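Local coordinates for putative lipoprotein (Bacteroides fragilis, PDB 4GBS), which probably binds haem as a lipid-anchored member of the HmuY family, at residues 43-48 against 70-75. Residues are numbered along the deposited sequence; the frame is centred on the assembly and turned at random.
Sequences NYINLH and LAIHRY
The carbonyl oxygen of Ile-72 is gripped twice by a single residue, Asn-43. The backbone N of Asn-43 lies 2.8 Å from Ile-72 O, and the side-chain ND2 of Asn-43 reaches Ile-72 O at 3.1 Å from the opposite face of the carbonyl plane. The second bond depends on the first torsion of Asn-43, which sets CG beside its own backbone N (chi1 -61°), and the acceptor lies only 14° out of the amide plane, which lets the bond favour this turn of the buried amide. Ile-72 N returns a bond to Asn-43 O, closing a hydrogen-bonded antiparallel pair. Ile-45 and Leu-70 form the next such pair, where Ile-45 N points almost straight at Leu-70 O (2.8 Å, N-H...O 173°). These are the two central strands of a four-stranded antiparallel sheet, flanked by strands 51-54 and 76-79, within an HmuY-family chain built of strands and loops, without helices. The face carrying Ile-45, Leu-70 and Ile-72 is apolar here: Ile-45 CD1 touches Ile-72 CD1 at 3.5 Å and, roughly at right angles to that, CG of Leu-70, while Phe-192 of strand 189-195 packs against both isoleucines. Beyond them, CD2 of Leu-70 touches CD1 of Leu-47. On the other face, at the intervening non-hydrogen-bonded pair, Tyr-44 CD1 meets Ala-71 CB obliquely at 3.6 Å. The Tyr-44 OH is hydrogen-bonded to Asp-64, and the Tyr-44 ring is edge-to-face with Trp-68.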
loop_
_atom_site.group_PDB
_atom_site.type_symbol
_atom_site.label_atom_id
_atom_site.label_comp_id
_atom_site.label_asym_id
_atom_site.label_seq_id
_atom_site.Cartn_x
_atom_site.Cartn_y
_atom_site.Cartn_z
ATOM N N ASN A 43 -8.660 2.501 -0.140
ATOM C CA ASN A 43 -8.381 2.896 1.225
ATOM C C ASN A 43 -7.232 3.866 1.151
ATOM O O ASN A 43 -6.109 3.487 0.774
ATOM C CB ASN A 43 -8.101 1.666 2.101
ATOM C CG ASN A 43 -9.264 0.720 2.171
ATOM O OD1 ASN A 43 -10.179 0.900 2.975
ATOM N ND2 ASN A 43 -9.255 -0.296 1.319
ATOM N N TYR A 44 -7.548 5.141 1.399
ATOM C CA TYR A 44 -6.621 6.262 1.306
ATOM C C TYR A 44 -5.948 6.503 2.641
ATOM O O TYR A 44 -6.604 6.519 3.680
ATOM C CB TYR A 44 -7.350 7.531 0.829
ATOM C CG TYR A 44 -8.036 7.346 -0.507
ATOM C CD1 TYR A 44 -7.344 7.540 -1.706
ATOM C CD2 TYR A 44 -9.376 6.963 -0.578
ATOM C CE1 TYR A 44 -7.967 7.354 -2.941
ATOM C CE2 TYR A 44 -10.015 6.795 -1.808
ATOM C CZ TYR A 44 -9.308 6.997 -2.987
ATOM O OH TYR A 44 -9.934 6.824 -4.202
ATOM N N ILE A 45 -4.618 6.659 2.598
ATOM C CA ILE A 45 -3.775 6.894 3.759
ATOM C C ILE A 45 -3.116 8.246 3.602
ATOM O O ILE A 45 -2.513 8.535 2.567
ATOM C CB ILE A 45 -2.729 5.754 3.931
ATOM C CG1 ILE A 45 -3.400 4.357 3.930
ATOM C CG2 ILE A 45 -1.854 5.968 5.169
ATOM C CD1 ILE A 45 -2.696 3.376 3.131
ATOM N N ASN A 46 -3.230 9.070 4.631
ATOM C CA ASN A 46 -2.587 10.364 4.662
ATOM C C ASN A 46 -1.586 10.343 5.824
ATOM O O ASN A 46 -1.964 10.398 6.999
ATOM C CB ASN A 46 -3.619 11.489 4.762
ATOM C CG ASN A 46 -3.063 12.860 4.511
ATOM O OD1 ASN A 46 -1.932 13.191 4.883
ATOM N ND2 ASN A 46 -3.889 13.714 3.939
ATOM N N LEU A 47 -0.304 10.197 5.464
ATOM C CA LEU A 47 0.826 10.139 6.380
ATOM C C LEU A 47 1.153 11.524 6.957
ATOM O O LEU A 47 1.790 11.608 8.004
ATOM C CB LEU A 47 2.047 9.561 5.644
ATOM C CG LEU A 47 1.978 8.073 5.259
ATOM C CD1 LEU A 47 3.122 7.701 4.362
ATOM C CD2 LEU A 47 1.970 7.175 6.481
ATOM N N HIS A 48 0.709 12.600 6.288
ATOM C CA HIS A 48 0.896 13.973 6.741
ATOM C C HIS A 48 -0.043 14.299 7.902
ATOM O O HIS A 48 0.386 14.944 8.864
ATOM C CB HIS A 48 0.665 14.978 5.598
ATOM C CG HIS A 48 1.700 14.965 4.514
ATOM N ND1 HIS A 48 1.787 13.916 3.600
ATOM C CD2 HIS A 48 2.598 15.918 4.166
ATOM C CE1 HIS A 48 2.756 14.249 2.759
ATOM N NE2 HIS A 48 3.276 15.446 3.062
ATOM N N LEU A 70 -1.067 7.730 -0.252
ATOM C CA LEU A 70 -1.168 6.451 -0.960
ATOM C C LEU A 70 -2.555 5.841 -0.720
ATOM O O LEU A 70 -3.307 6.310 0.141
ATOM C CB LEU A 70 -0.050 5.441 -0.594
ATOM C CG LEU A 70 0.000 4.842 0.819
ATOM C CD1 LEU A 70 0.702 3.490 0.797
ATOM C CD2 LEU A 70 0.616 5.818 1.831
ATOM N N ALA A 71 -2.903 4.840 -1.530
ATOM C CA ALA A 71 -4.190 4.159 -1.452
ATOM C C ALA A 71 -4.006 2.675 -1.698
ATOM O O ALA A 71 -3.130 2.283 -2.472
ATOM C CB ALA A 71 -5.182 4.754 -2.445
ATOM N N ILE A 72 -4.813 1.849 -1.002
ATOM C CA ILE A 72 -4.775 0.384 -1.090
ATOM C C ILE A 72 -6.164 -0.132 -1.482
ATOM O O ILE A 72 -7.165 0.238 -0.886
ATOM C CB ILE A 72 -4.270 -0.264 0.235
ATOM C CG1 ILE A 72 -2.883 0.312 0.647
ATOM C CG2 ILE A 72 -4.203 -1.797 0.114
ATOM C CD1 ILE A 72 -2.449 0.008 2.059
ATOM N N HIS A 73 -6.189 -0.961 -2.532
ATOM C CA HIS A 73 -7.314 -1.707 -3.099
ATOM C C HIS A 73 -6.857 -3.121 -3.169
ATOM O O HIS A 73 -5.882 -3.366 -3.870
ATOM C CB HIS A 73 -7.734 -1.140 -4.482
ATOM C CG HIS A 73 -8.575 -2.080 -5.290
ATOM N ND1 HIS A 73 -7.998 -3.065 -6.086
ATOM C CD2 HIS A 73 -9.921 -2.172 -5.388
ATOM C CE1 HIS A 73 -9.008 -3.720 -6.637
ATOM N NE2 HIS A 73 -10.185 -3.214 -6.254
ATOM N N ARG A 74 -7.478 -4.052 -2.436
ATOM C CA ARG A 74 -7.001 -5.435 -2.412
ATOM C C ARG A 74 -5.508 -5.391 -2.044
ATOM O O ARG A 74 -5.171 -4.806 -1.014
ATOM C CB ARG A 74 -7.283 -6.187 -3.732
ATOM C CG ARG A 74 -8.775 -6.394 -4.012
ATOM C CD ARG A 74 -9.428 -7.351 -3.050
ATOM N NE ARG A 74 -8.815 -8.679 -3.108
ATOM C CZ ARG A 74 -9.174 -9.710 -2.350
ATOM N NH1 ARG A 74 -10.153 -9.584 -1.464
ATOM N NH2 ARG A 74 -8.545 -10.869 -2.459
ATOM N N TYR A 75 -4.609 -5.903 -2.904
ATOM C CA TYR A 75 -3.172 -5.877 -2.585
ATOM C C TYR A 75 -2.445 -4.839 -3.412
ATOM O O TYR A 75 -1.219 -4.738 -3.327
ATOM C CB TYR A 75 -2.549 -7.266 -2.811
ATOM C CG TYR A 75 -3.362 -8.391 -2.201
ATOM C CD1 TYR A 75 -3.492 -8.524 -0.808
ATOM C CD2 TYR A 75 -3.986 -9.337 -3.008
ATOM C CE1 TYR A 75 -4.248 -9.555 -0.247
ATOM C CE2 TYR A 75 -4.745 -10.368 -2.456
ATOM C CZ TYR A 75 -4.869 -10.473 -1.080
ATOM O OH TYR A 75 -5.638 -11.493 -0.584
#